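Local coordinates for protein putative NAD(P)H-flavin oxidoreductase (Streptococcus pyogenes serotype M1, PDB 2HAY) that binds flavin mononucleotide and probably catalyses NAD(P)H-dependent reductions through that cofactor, at residues 33-38 with 82-87; 45-48 with 53-56; 65-70 with 182-187; 76-81 with 167-172. All coordinates share one frame; numbering follows the deposited sequence. Where two conformers were deposited one is given.

Contact 1 (33-38 with 82-87)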
# COMPACT_ATOMS: atom_id res chain seq x y z
N GLU B 33 -13.31 20.33 3.49
CA GLU B 33 -13.54 19.32 4.52
C GLU B 33 -13.26 17.90 4.01
O GLU B 33 -12.67 17.09 4.72
CB GLU B 33 -14.96 19.44 5.08
CG GLU B 33 -15.36 20.87 5.40
CD GLU B 33 -15.93 21.63 4.20
OE1 GLU B 33 -17.01 21.24 3.70
OE2 GLU B 33 -15.32 22.61 3.76
N ASP B 34 -13.66 17.62 2.77
CA ASP B 34 -13.44 16.31 2.19
C ASP B 34 -11.96 16.07 1.90
O ASP B 34 -11.47 14.99 2.20
CB ASP B 34 -14.28 16.10 0.94
CG ASP B 34 -15.77 15.88 1.25
OD1 ASP B 34 -16.17 15.91 2.43
OD2 ASP B 34 -16.55 15.69 0.30
N LEU B 35 -11.25 17.06 1.35
CA LEU B 35 -9.82 16.94 1.13
C LEU B 35 -9.05 16.74 2.45
O LEU B 35 -8.16 15.90 2.53
CB LEU B 35 -9.28 18.16 0.34
CG LEU B 35 -7.80 18.10 -0.05
CD1 LEU B 35 -7.60 17.09 -1.20
CD2 LEU B 35 -7.23 19.50 -0.43
N ALA B 36 -9.41 17.51 3.47
CA ALA B 36 -8.79 17.39 4.78
C ALA B 36 -8.94 15.97 5.38
O ALA B 36 -7.97 15.40 5.88
CB ALA B 36 -9.33 18.45 5.73
N LEU B 37 -10.14 15.40 5.31
CA LEU B 37 -10.37 14.04 5.78
C LEU B 37 -9.54 13.03 5.01
O LEU B 37 -8.96 12.14 5.62
CB LEU B 37 -11.85 13.67 5.72
CG LEU B 37 -12.26 12.33 6.33
CD1 LEU B 37 -11.86 12.22 7.81
CD2 LEU B 37 -13.78 12.21 6.20
N ILE B 38 -9.46 13.19 3.69
CA ILE B 38 -8.66 12.29 2.86
C ILE B 38 -7.17 12.34 3.24
O ILE B 38 -6.50 11.29 3.33
CB ILE B 38 -8.85 12.59 1.34
CG1 ILE B 38 -10.27 12.19 0.87
CG2 ILE B 38 -7.77 11.85 0.49
CD1 ILE B 38 -10.67 12.77 -0.55
N ALA B 82 -8.68 16.73 -13.18
CA ALA B 82 -8.92 16.35 -11.79
C ALA B 82 -9.11 17.58 -10.92
O ALA B 82 -8.54 18.63 -11.20
CB ALA B 82 -7.79 15.47 -11.25
N SER B 83 -9.95 17.47 -9.91
CA SER B 83 -10.12 18.54 -8.93
C SER B 83 -8.83 18.76 -8.11
O SER B 83 -8.36 19.89 -7.98
CB SER B 83 -11.28 18.17 -8.01
OG SER B 83 -11.24 18.96 -6.86
N HIS B 84 -8.29 17.69 -7.53
CA HIS B 84 -7.03 17.76 -6.80
C HIS B 84 -6.10 16.67 -7.24
O HIS B 84 -6.52 15.60 -7.70
CB HIS B 84 -7.24 17.67 -5.30
CG HIS B 84 -7.82 18.90 -4.68
ND1 HIS B 84 -9.17 19.15 -4.64
CD2 HIS B 84 -7.23 19.95 -4.05
CE1 HIS B 84 -9.40 20.29 -4.01
NE2 HIS B 84 -8.24 20.80 -3.65
N PHE B 85 -4.81 16.93 -7.07
CA PHE B 85 -3.78 16.01 -7.48
C PHE B 85 -2.80 15.92 -6.34
O PHE B 85 -2.30 16.94 -5.87
CB PHE B 85 -3.09 16.55 -8.72
CG PHE B 85 -2.67 15.49 -9.67
CD1 PHE B 85 -1.43 14.89 -9.53
CD2 PHE B 85 -3.50 15.10 -10.70
CE1 PHE B 85 -1.02 13.90 -10.41
CE2 PHE B 85 -3.10 14.10 -11.59
CZ PHE B 85 -1.87 13.50 -11.44
N ILE B 86 -2.54 14.70 -5.87
CA ILE B 86 -1.69 14.50 -4.69
C ILE B 86 -0.44 13.72 -5.03
O ILE B 86 -0.52 12.66 -5.65
CB ILE B 86 -2.44 13.77 -3.55
CG1 ILE B 86 -3.54 14.69 -2.98
CG2 ILE B 86 -1.48 13.31 -2.46
CD1 ILE B 86 -4.40 14.04 -1.89
N LEU B 87 0.71 14.25 -4.63
CA LEU B 87 1.99 13.56 -4.82
C LEU B 87 2.34 12.82 -3.55
O LEU B 87 2.36 13.43 -2.49
CB LEU B 87 3.12 14.58 -5.14
CG LEU B 87 2.81 15.63 -6.20
CD1 LEU B 87 4.01 16.58 -6.32
CD2 LEU B 87 2.49 14.99 -7.55

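Contact 2 (45-48 with 53-56). With FMN (flavin mononucleotide), chain F.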
# COMPACT_ATOMS: atom_id res chain seq x y z
N SER B 45 -2.36 6.81 8.69
CA SER B 45 -1.95 5.47 8.25
C SER B 45 -0.76 4.91 9.02
O SER B 45 0.14 5.65 9.39
CB SER B 45 -1.59 5.45 6.76
OG SER B 45 -2.72 5.69 5.97
N PRO B 46 -0.74 3.58 9.22
CA PRO B 46 0.45 3.00 9.82
C PRO B 46 1.60 2.89 8.83
O PRO B 46 1.40 2.73 7.62
CB PRO B 46 -0.05 1.62 10.27
CG PRO B 46 -1.08 1.26 9.19
CD PRO B 46 -1.79 2.57 8.96
N SER B 47 2.82 2.97 9.34
CA SER B 47 3.97 2.72 8.51
C SER B 47 4.86 1.80 9.32
O SER B 47 4.84 1.83 10.55
CB SER B 47 4.70 4.03 8.15
OG SER B 47 5.00 4.78 9.32
N SER B 48 5.63 0.97 8.62
CA SER B 48 6.56 0.07 9.28
C SER B 48 7.47 0.80 10.26
O SER B 48 8.04 1.87 9.95
CB SER B 48 7.37 -0.65 8.22
OG SER B 48 8.22 -1.60 8.79
N GLY B 53 8.13 7.95 6.99
CA GLY B 53 9.07 8.52 6.03
C GLY B 53 8.35 8.86 4.75
O GLY B 53 8.61 8.28 3.68
N TRP B 54 7.42 9.80 4.84
CA TRP B 54 6.55 10.09 3.69
C TRP B 54 6.02 11.49 3.81
O TRP B 54 6.02 12.08 4.92
CB TRP B 54 5.38 9.08 3.62
CG TRP B 54 4.52 8.95 4.90
CD1 TRP B 54 4.34 9.90 5.89
CD2 TRP B 54 3.72 7.82 5.29
NE1 TRP B 54 3.47 9.44 6.84
CE2 TRP B 54 3.08 8.16 6.51
CE3 TRP B 54 3.48 6.56 4.72
CZ2 TRP B 54 2.23 7.29 7.18
CZ3 TRP B 54 2.62 5.68 5.39
CH2 TRP B 54 1.99 6.06 6.61
N ARG B 55 5.59 12.05 2.67
CA ARG B 55 4.87 13.31 2.65
C ARG B 55 3.80 13.21 1.61
O ARG B 55 3.96 12.50 0.61
CB ARG B 55 5.79 14.50 2.31
CG ARG B 55 6.94 14.69 3.30
CD ARG B 55 7.57 16.08 3.25
NE ARG B 55 8.30 16.28 2.02
CZ ARG B 55 7.90 17.06 1.02
NH1 ARG B 55 8.68 17.19 -0.06
NH2 ARG B 55 6.76 17.75 1.09
N PHE B 56 2.73 13.96 1.83
CA PHE B 56 1.64 13.97 0.89
C PHE B 56 1.42 15.39 0.46
O PHE B 56 1.14 16.26 1.30
CB PHE B 56 0.41 13.33 1.53
CG PHE B 56 0.71 11.96 2.06
CD1 PHE B 56 0.75 10.87 1.19
CD2 PHE B 56 1.04 11.78 3.40
CE1 PHE B 56 1.11 9.60 1.68
CE2 PHE B 56 1.38 10.52 3.87
CZ PHE B 56 1.40 9.43 3.00
N1 FMN F . 3.72 -4.01 14.45
C2 FMN F . 4.29 -5.14 15.03
O2 FMN F . 4.13 -5.40 16.24
N3 FMN F . 5.06 -6.00 14.28
C4 FMN F . 5.32 -5.77 12.94
O4 FMN F . 6.39 -6.20 12.46
C4A FMN F . 4.74 -4.64 12.33
N5 FMN F . 5.00 -4.39 10.97
C5A FMN F . 4.42 -3.30 10.31
C6 FMN F . 4.64 -3.12 8.95
C7 FMN F . 4.08 -2.03 8.28
C7M FMN F . 3.83 -2.21 6.79
C8 FMN F . 3.28 -1.13 9.00
C8M FMN F . 2.23 -0.37 8.27
C9 FMN F . 3.07 -1.31 10.38
C9A FMN F . 3.62 -2.41 11.04
N10 FMN F . 3.38 -2.64 12.42
C10 FMN F . 3.93 -3.76 13.08
C1' FMN F . 2.72 -1.56 13.23
C2' FMN F . 3.58 -0.29 13.39
O2' FMN F . 4.58 -0.47 14.38
C3' FMN F . 2.62 0.85 13.77
O3' FMN F . 1.80 1.05 12.65
C4' FMN F . 3.25 2.18 14.20
O4' FMN F . 3.91 2.07 15.45
C5' FMN F . 2.16 3.28 14.24
O5' FMN F . 1.23 3.10 15.31
P FMN F . -0.33 2.69 15.16
O1P FMN F . -0.68 1.77 16.30
O2P FMN F . -0.66 2.02 13.85
O3P FMN F . -1.18 3.91 15.27

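Contact 3 (65-70 with 182-187)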
# COMPACT_ATOMS: atom_id res chain seq x y z
N LYS B 65 2.00 21.10 -13.04
CA LYS B 65 1.21 20.07 -13.72
C LYS B 65 1.49 20.02 -15.24
O LYS B 65 1.71 18.93 -15.79
CB LYS B 65 -0.29 20.26 -13.46
CG LYS B 65 -0.71 20.10 -12.02
CD LYS B 65 -2.14 19.63 -11.94
CE LYS B 65 -2.80 20.13 -10.70
NZ LYS B 65 -3.17 21.54 -10.90
N GLU B 66 1.50 21.19 -15.88
CA GLU B 66 1.76 21.32 -17.31
C GLU B 66 3.15 20.77 -17.70
O GLU B 66 3.30 20.08 -18.70
CB GLU B 66 1.58 22.79 -17.78
CG GLU B 66 0.11 23.32 -17.79
CD GLU B 66 -0.03 24.84 -18.04
OE1 GLU B 66 0.92 25.50 -18.54
OE2 GLU B 66 -1.12 25.40 -17.75
N GLU B 67 4.15 21.07 -16.87
CA GLU B 67 5.51 20.55 -17.04
C GLU B 67 5.64 19.03 -16.85
O GLU B 67 6.43 18.39 -17.53
CB GLU B 67 6.47 21.28 -16.12
CG GLU B 67 7.88 21.22 -16.58
CD GLU B 67 8.80 22.16 -15.79
OE1 GLU B 67 8.29 22.99 -15.00
OE2 GLU B 67 10.03 22.04 -16.00
N ILE B 68 4.87 18.46 -15.92
CA ILE B 68 4.89 17.02 -15.66
C ILE B 68 4.29 16.25 -16.84
O ILE B 68 4.78 15.19 -17.24
CB ILE B 68 4.19 16.67 -14.31
CG1 ILE B 68 5.11 17.02 -13.13
CG2 ILE B 68 3.73 15.21 -14.24
CD1 ILE B 68 4.39 17.00 -11.77
N LYS B 69 3.25 16.83 -17.43
CA LYS B 69 2.37 16.16 -18.41
C LYS B 69 3.03 15.38 -19.60
O LYS B 69 2.61 14.25 -19.86
CB LYS B 69 1.32 17.17 -18.91
CG LYS B 69 -0.06 16.59 -19.16
CD LYS B 69 -1.02 17.71 -19.61
CE LYS B 69 -1.81 18.30 -18.43
NZ LYS B 69 -2.62 19.49 -18.87
N PRO B 70 4.02 15.97 -20.32
CA PRO B 70 4.67 15.21 -21.40
C PRO B 70 5.40 13.93 -20.97
O PRO B 70 5.72 13.10 -21.82
CB PRO B 70 5.72 16.19 -21.96
CG PRO B 70 5.27 17.53 -21.54
CD PRO B 70 4.58 17.33 -20.22
N ALA B 182 12.14 18.74 -7.90
CA ALA B 182 13.31 19.36 -7.27
C ALA B 182 13.58 20.76 -7.83
O ALA B 182 13.88 21.69 -7.08
CB ALA B 182 14.53 18.48 -7.42
N LYS B 183 13.44 20.91 -9.15
CA LYS B 183 13.69 22.19 -9.81
C LYS B 183 12.76 23.27 -9.20
O LYS B 183 13.19 24.40 -8.97
CB LYS B 183 13.48 22.03 -11.32
CG LYS B 183 13.61 23.31 -12.13
CD LYS B 183 12.44 23.46 -13.10
CE LYS B 183 12.68 22.78 -14.43
NZ LYS B 183 12.19 23.68 -15.51
N HIS B 184 11.53 22.89 -8.88
CA HIS B 184 10.60 23.83 -8.25
C HIS B 184 10.64 23.86 -6.71
O HIS B 184 9.79 24.50 -6.10
CB HIS B 184 9.17 23.61 -8.77
CG HIS B 184 8.98 24.04 -10.18
ND1 HIS B 184 8.61 25.32 -10.53
CD2 HIS B 184 9.12 23.37 -11.35
CE1 HIS B 184 8.53 25.42 -11.84
NE2 HIS B 184 8.84 24.25 -12.37
N ASN B 185 11.62 23.21 -6.10
CA ASN B 185 11.73 23.13 -4.63
C ASN B 185 10.53 22.45 -3.98
O ASN B 185 10.13 22.82 -2.87
CB ASN B 185 11.92 24.53 -4.00
CG ASN B 185 13.33 25.10 -4.21
OD1 ASN B 185 14.30 24.36 -4.40
ND2 ASN B 185 13.43 26.42 -4.12
N VAL B 186 9.92 21.50 -4.68
CA VAL B 186 8.78 20.77 -4.14
C VAL B 186 9.31 19.63 -3.25
O VAL B 186 8.75 19.31 -2.20
CB VAL B 186 7.81 20.27 -5.25
CG1 VAL B 186 6.64 19.46 -4.67
CG2 VAL B 186 7.24 21.45 -6.04
N ILE B 187 10.42 19.04 -3.69
CA ILE B 187 11.09 18.00 -2.93
C ILE B 187 12.57 18.31 -2.81
O ILE B 187 13.11 19.12 -3.58
CB ILE B 187 10.89 16.59 -3.56
CG1 ILE B 187 11.57 16.48 -4.93
CG2 ILE B 187 9.41 16.18 -3.60
CD1 ILE B 187 11.60 15.07 -5.47

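Contact 4 (76-81 with 167-172). With FMN (flavin mononucleotide), chain I.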
# COMPACT_ATOMS: atom_id res chain seq x y z
N GLN B 76 -2.42 11.94 -18.25
CA GLN B 76 -2.68 13.04 -19.18
C GLN B 76 -4.02 13.74 -18.91
O GLN B 76 -4.07 14.96 -18.74
CB GLN B 76 -2.69 12.50 -20.62
CG GLN B 76 -1.88 13.29 -21.59
CD GLN B 76 -0.51 12.71 -21.77
OE1 GLN B 76 -0.35 11.70 -22.46
NE2 GLN B 76 0.49 13.33 -21.15
N TYR B 77 -5.11 12.97 -18.90
CA TYR B 77 -6.42 13.55 -18.66
C TYR B 77 -6.64 13.84 -17.17
O TYR B 77 -7.35 14.77 -16.82
CB TYR B 77 -7.51 12.67 -19.26
CG TYR B 77 -7.51 12.78 -20.75
CD1 TYR B 77 -6.79 11.90 -21.54
CD2 TYR B 77 -8.21 13.81 -21.38
CE1 TYR B 77 -6.77 12.01 -22.93
CE2 TYR B 77 -8.21 13.93 -22.79
CZ TYR B 77 -7.48 13.03 -23.55
OH TYR B 77 -7.46 13.15 -24.91
N GLN B 78 -5.96 13.08 -16.31
CA GLN B 78 -6.07 13.30 -14.87
C GLN B 78 -5.50 14.67 -14.45
O GLN B 78 -6.16 15.43 -13.76
CB GLN B 78 -5.44 12.15 -14.09
CG GLN B 78 -6.16 10.82 -14.28
CD GLN B 78 -5.51 9.93 -15.33
OE1 GLN B 78 -5.16 10.37 -16.44
NE2 GLN B 78 -5.34 8.66 -14.98
N LEU B 79 -4.27 14.97 -14.90
CA LEU B 79 -3.67 16.30 -14.74
C LEU B 79 -4.52 17.43 -15.37
O LEU B 79 -4.59 18.53 -14.81
CB LEU B 79 -2.25 16.32 -15.32
CG LEU B 79 -1.13 15.57 -14.59
CD1 LEU B 79 0.09 15.45 -15.50
CD2 LEU B 79 -0.73 16.26 -13.28
N GLU B 80 -5.15 17.16 -16.52
CA GLU B 80 -6.03 18.15 -17.13
C GLU B 80 -7.27 18.47 -16.30
O GLU B 80 -7.65 19.64 -16.18
CB GLU B 80 -6.53 17.68 -18.50
CG GLU B 80 -5.59 17.85 -19.64
CD GLU B 80 -5.49 19.28 -20.17
OE1 GLU B 80 -6.41 20.12 -19.97
OE2 GLU B 80 -4.46 19.54 -20.81
N THR B 81 -7.93 17.44 -15.77
CA THR B 81 -9.34 17.56 -15.37
C THR B 81 -9.63 17.33 -13.90
O THR B 81 -10.71 17.70 -13.41
CB THR B 81 -10.24 16.62 -16.21
OG1 THR B 81 -9.85 15.27 -16.00
CG2 THR B 81 -10.14 16.95 -17.72
N CYS B 167 -7.83 8.12 -8.91
CA CYS B 167 -6.99 7.29 -9.79
C CYS B 167 -5.56 7.21 -9.24
O CYS B 167 -4.90 8.25 -9.08
CB CYS B 167 -6.97 7.83 -11.22
SG CYS B 167 -6.26 6.68 -12.47
N PRO B 168 -5.06 5.98 -8.98
CA PRO B 168 -3.69 5.86 -8.50
C PRO B 168 -2.78 5.83 -9.72
O PRO B 168 -3.12 5.17 -10.70
CB PRO B 168 -3.70 4.52 -7.74
CG PRO B 168 -4.85 3.73 -8.32
CD PRO B 168 -5.73 4.67 -9.14
N ILE B 169 -1.67 6.57 -9.70
CA ILE B 169 -0.86 6.76 -10.90
C ILE B 169 0.64 6.40 -10.68
O ILE B 169 1.27 6.91 -9.76
CB ILE B 169 -1.03 8.22 -11.48
CG1 ILE B 169 -2.52 8.51 -11.82
CG2 ILE B 169 -0.20 8.42 -12.72
CD1 ILE B 169 -2.91 10.01 -11.86
N GLU B 170 1.16 5.50 -11.53
CA GLU B 170 2.59 5.19 -11.61
C GLU B 170 3.15 5.44 -13.00
O GLU B 170 4.35 5.28 -13.21
CB GLU B 170 2.86 3.71 -11.28
CG GLU B 170 2.76 3.32 -9.83
CD GLU B 170 3.08 1.85 -9.60
OE1 GLU B 170 3.17 1.10 -10.59
OE2 GLU B 170 3.24 1.44 -8.43
N GLY B 171 2.28 5.80 -13.96
CA GLY B 171 2.61 5.89 -15.37
C GLY B 171 3.25 7.23 -15.71
O GLY B 171 2.64 8.07 -16.36
N PHE B 172 4.49 7.41 -15.26
CA PHE B 172 5.26 8.61 -15.54
C PHE B 172 6.74 8.29 -15.37
O PHE B 172 7.08 7.28 -14.75
CB PHE B 172 4.85 9.79 -14.67
CG PHE B 172 4.99 9.56 -13.20
CD1 PHE B 172 3.92 9.10 -12.44
CD2 PHE B 172 6.19 9.80 -12.56
CE1 PHE B 172 4.04 8.89 -11.06
CE2 PHE B 172 6.32 9.59 -11.18
CZ PHE B 172 5.25 9.12 -10.45
N1 FMN I . -4.37 4.03 -14.54
C2 FMN I . -3.92 4.90 -15.54
O2 FMN I . -4.67 5.23 -16.50
N3 FMN I . -2.63 5.43 -15.46
C4 FMN I . -1.75 5.09 -14.44
O4 FMN I . -0.56 5.42 -14.44
C4A FMN I . -2.18 4.21 -13.44
N5 FMN I . -1.30 3.88 -12.42
C5A FMN I . -1.69 3.01 -11.40
C6 FMN I . -0.79 2.72 -10.37
C7 FMN I . -1.17 1.86 -9.35
C7M FMN I . -0.27 1.76 -8.14
C8 FMN I . -2.46 1.29 -9.34
C8M FMN I . -3.01 0.72 -8.07
C9 FMN I . -3.36 1.59 -10.38
C9A FMN I . -2.98 2.46 -11.42
N10 FMN I . -3.87 2.81 -12.46
C10 FMN I . -3.49 3.68 -13.49
C1' FMN I . -5.25 2.27 -12.50
C2' FMN I . -5.25 0.80 -12.95
O2' FMN I . -5.24 0.69 -14.36
C3' FMN I . -6.50 0.11 -12.39
O3' FMN I . -6.52 0.22 -10.98
C4' FMN I . -6.65 -1.36 -12.77
O4' FMN I . -6.63 -1.44 -14.18
C5' FMN I . -7.94 -1.95 -12.17
O5' FMN I . -9.14 -1.27 -12.59
P FMN I . -10.11 -0.46 -11.59
O1P FMN I . -10.96 0.48 -12.40
O2P FMN I . -9.30 0.27 -10.56
O3P FMN I . -11.02 -1.34 -10.81

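Contact 1 (33-38 with 82-87)
L35, on the helix that spans 32-43, lays its branched end over the imidazole of H84, at the start of the strand 84-91, and nearly everything that passes between 33-38 and 82-87 goes through this leucine. The chief interaction is CH-pi: CD1 of L35 stands 4.1 Å from the centroid of the H84 ring and 19° off the ring normal, above the face but shifted toward the rim. The other methyl works at a different place on the ring, L35 CD2 lying 3.6 Å from H84 NE2. With its CG anti to the backbone nitrogen (chi1 -176°), the leucine reaches away from its helix and can set both methyls against the histidine. A forked aliphatic side chain suits a flat partner, since each branch finds its own part of the ring.

Purely apolar packing is looser. L35 CD1 meets CD1 of I86 at 4.5 Å; I86 comes two residues after H84 on the strand and therefore turns to the same side, while F85 between them points away to the other side of the sheet.

Polar bonding holds the ring from within its own segment. S83 OG and H84 ND1 are 3.0 Å apart and hydrogen-bonded, which should restrict rotation of the imidazole and keep its face turned to L35; S83 OG is also bonded to the backbone N of I30.

Here S83 and H84 are together set against the single L200 of strand 192-201, a classic beta bulge. A helix packed through aliphatic side chains on one side of an antiparallel sheet is characteristic of the alpha-beta fold of nitroreductases.

Contact 2 (45-48 with 53-56)
The indole of W54 drives its six-membered ring against the extended loop 45-48, where three consecutive residues receive it. W54 has its CG between the backbone N and the carbonyl carbon (chi1 54°), a less common choice that turns the ring off the strand and toward the loop. CH2 is the leading atom: S45 O lies 3.4 Å from W54 CH2, and P46 O is also near the plane of the ring, so two carbonyl oxygens meet the positively polarised C-H edge. S45 CB adds an apolar touch, 3.6 Å from the same CH2.

S47 covers a face instead. Its CB lies 4.1 Å from the centroid of the W54 six-membered ring, 27° off the normal, a CH-pi contact. The serine's chi1 of 53° places OG where it bonds to the backbone N of E52, so its polar end is occupied within the loop while the methylene packs on the indole. The small size of serine permits this close fit. On the opposite face of the indole sits F56 CZ, 3.6 Å above the plane.

Beyond the tryptophan, the loop borders a flavin: P46 CB approaches FMN O3' and S48 N lies 3.2 Å from FMN C8. Helix 137-162 flanks the contact, with Q147 and T148 against W54 and A151 against F56. Strand 54-59 pairs with 84-91 on one side, and at F56 with a parallel strand of the second subunit, which carries the sheet across the interface.

Contact 3 (65-70 with 182-187)
The imidazole of H184 and the carboxylate of E67 meet edge-on, their planes 81° apart, so that the ring offers its NE2 corner to one oxygen. E67 OE1 sits at the edge of the imidazole, slightly tilted from its plane, and accepts the hydrogen bond from H184 NE2 at 3.0 Å with an N-H...O angle of 153°. The carboxylate receives it on the syn side, though from somewhat out of its own plane. The two side chains approach from opposite directions.

The second oxygen takes a different donor. K183 NZ lies 2.8 Å from E67 OE2, which accepts through its syn lone pair in a salt bridge. Glutamate fits this place because its two oxygens can serve two donors at once, and the pair of bonds should fix the rotation of the carboxylate. Its reach comes from an extended chain, with CG anti to the backbone N (chi1 -157°). K183 is kinked at chi2, chi3 and chi4 but still spans most of its length, and the kinks steer the ammonium onto OE2. The nearby lysine charge would probably temper any tendency of the carboxylate to draw H184 into the protonated form.

These donors come from the end of helix 174-183, which closes in a Schellman motif with N185, at positive phi, as its C-prime residue. The contact lies on the surface, away from the flavin sites, and ties that end to helix 62-68. E67 also packs on I180 of helix 174-183, while I68 turns to L59 and M197 of the sheet and K65 to L79 of helix 76-81.

Contact 4 (76-81 with 167-172)
Q78 carries its CG anti to the carbonyl carbon (chi1 -65°) and then bends at chi2 (97°), which swings its amide toward C167; the cysteine answers with SG anti to its own backbone N. The two meet where a helix of the nitroreductase fold passes the edge strand 165-169 beside the flavin. Q78 NE2 donates to C167 SG at 3.3 Å, with an N-H...S angle of 154° and the sulfur in the amide plane. Sulfur is a weak acceptor but a large one, suited to a buried place next to the cofactor. NE2 also has a weak bond to G74 O.

Nearer the backbone of the same glutamine, the aliphatic part packs on I169: Q78 CB is 4.0 Å from I169 CD1. Glutamine thus gives methylenes to the hydrophobic side and an amide to the polar one. I169 sends its other branch, CG2, to 3.5 Å from FMN O4, and so touches both the helix and the isoalloxazine.

Past I169 the chain leaves the strand, and its backbone N-H groups take over. E170 N bonds to FMN N5 at 3.1 Å, and G171, centre of an inverse gamma turn, donates to O4. Donors to N5 and O4 hold this edge of the isoalloxazine and would probably polarise the N5 region, where flavins take up hydride. The site is completed across the dimer, for the carboxylate of E170 is bonded to S48, W143 and Q147 of the second subunit. Near the pyrimidine end of the ring system, C167 SG comes within 3.9 Å of FMN N1.

Three of the contacts gather around the antiparallel sheet of strands 54-59, 84-91, 192-201 and 165-169: contacts 1 and 2 through the neighbouring strands 84-91 and 54-59, contact 4 through 165-169, while contact 3 joins helices 62-68 and 174-183. Along the chain, contact 2 falls between the two segments of contact 1, contact 4 between those of contact 3, and contacts 1 and 4 interleave. The centres of contacts 1 and 4 are about 14 Å apart, bridged by F85 packing on L79 and I169; K69 and E80 form a salt bridge between contacts 3 and 4. Contacts 2 and 4, about 22 Å apart, border different flavins, reflecting sites shared between two subunits.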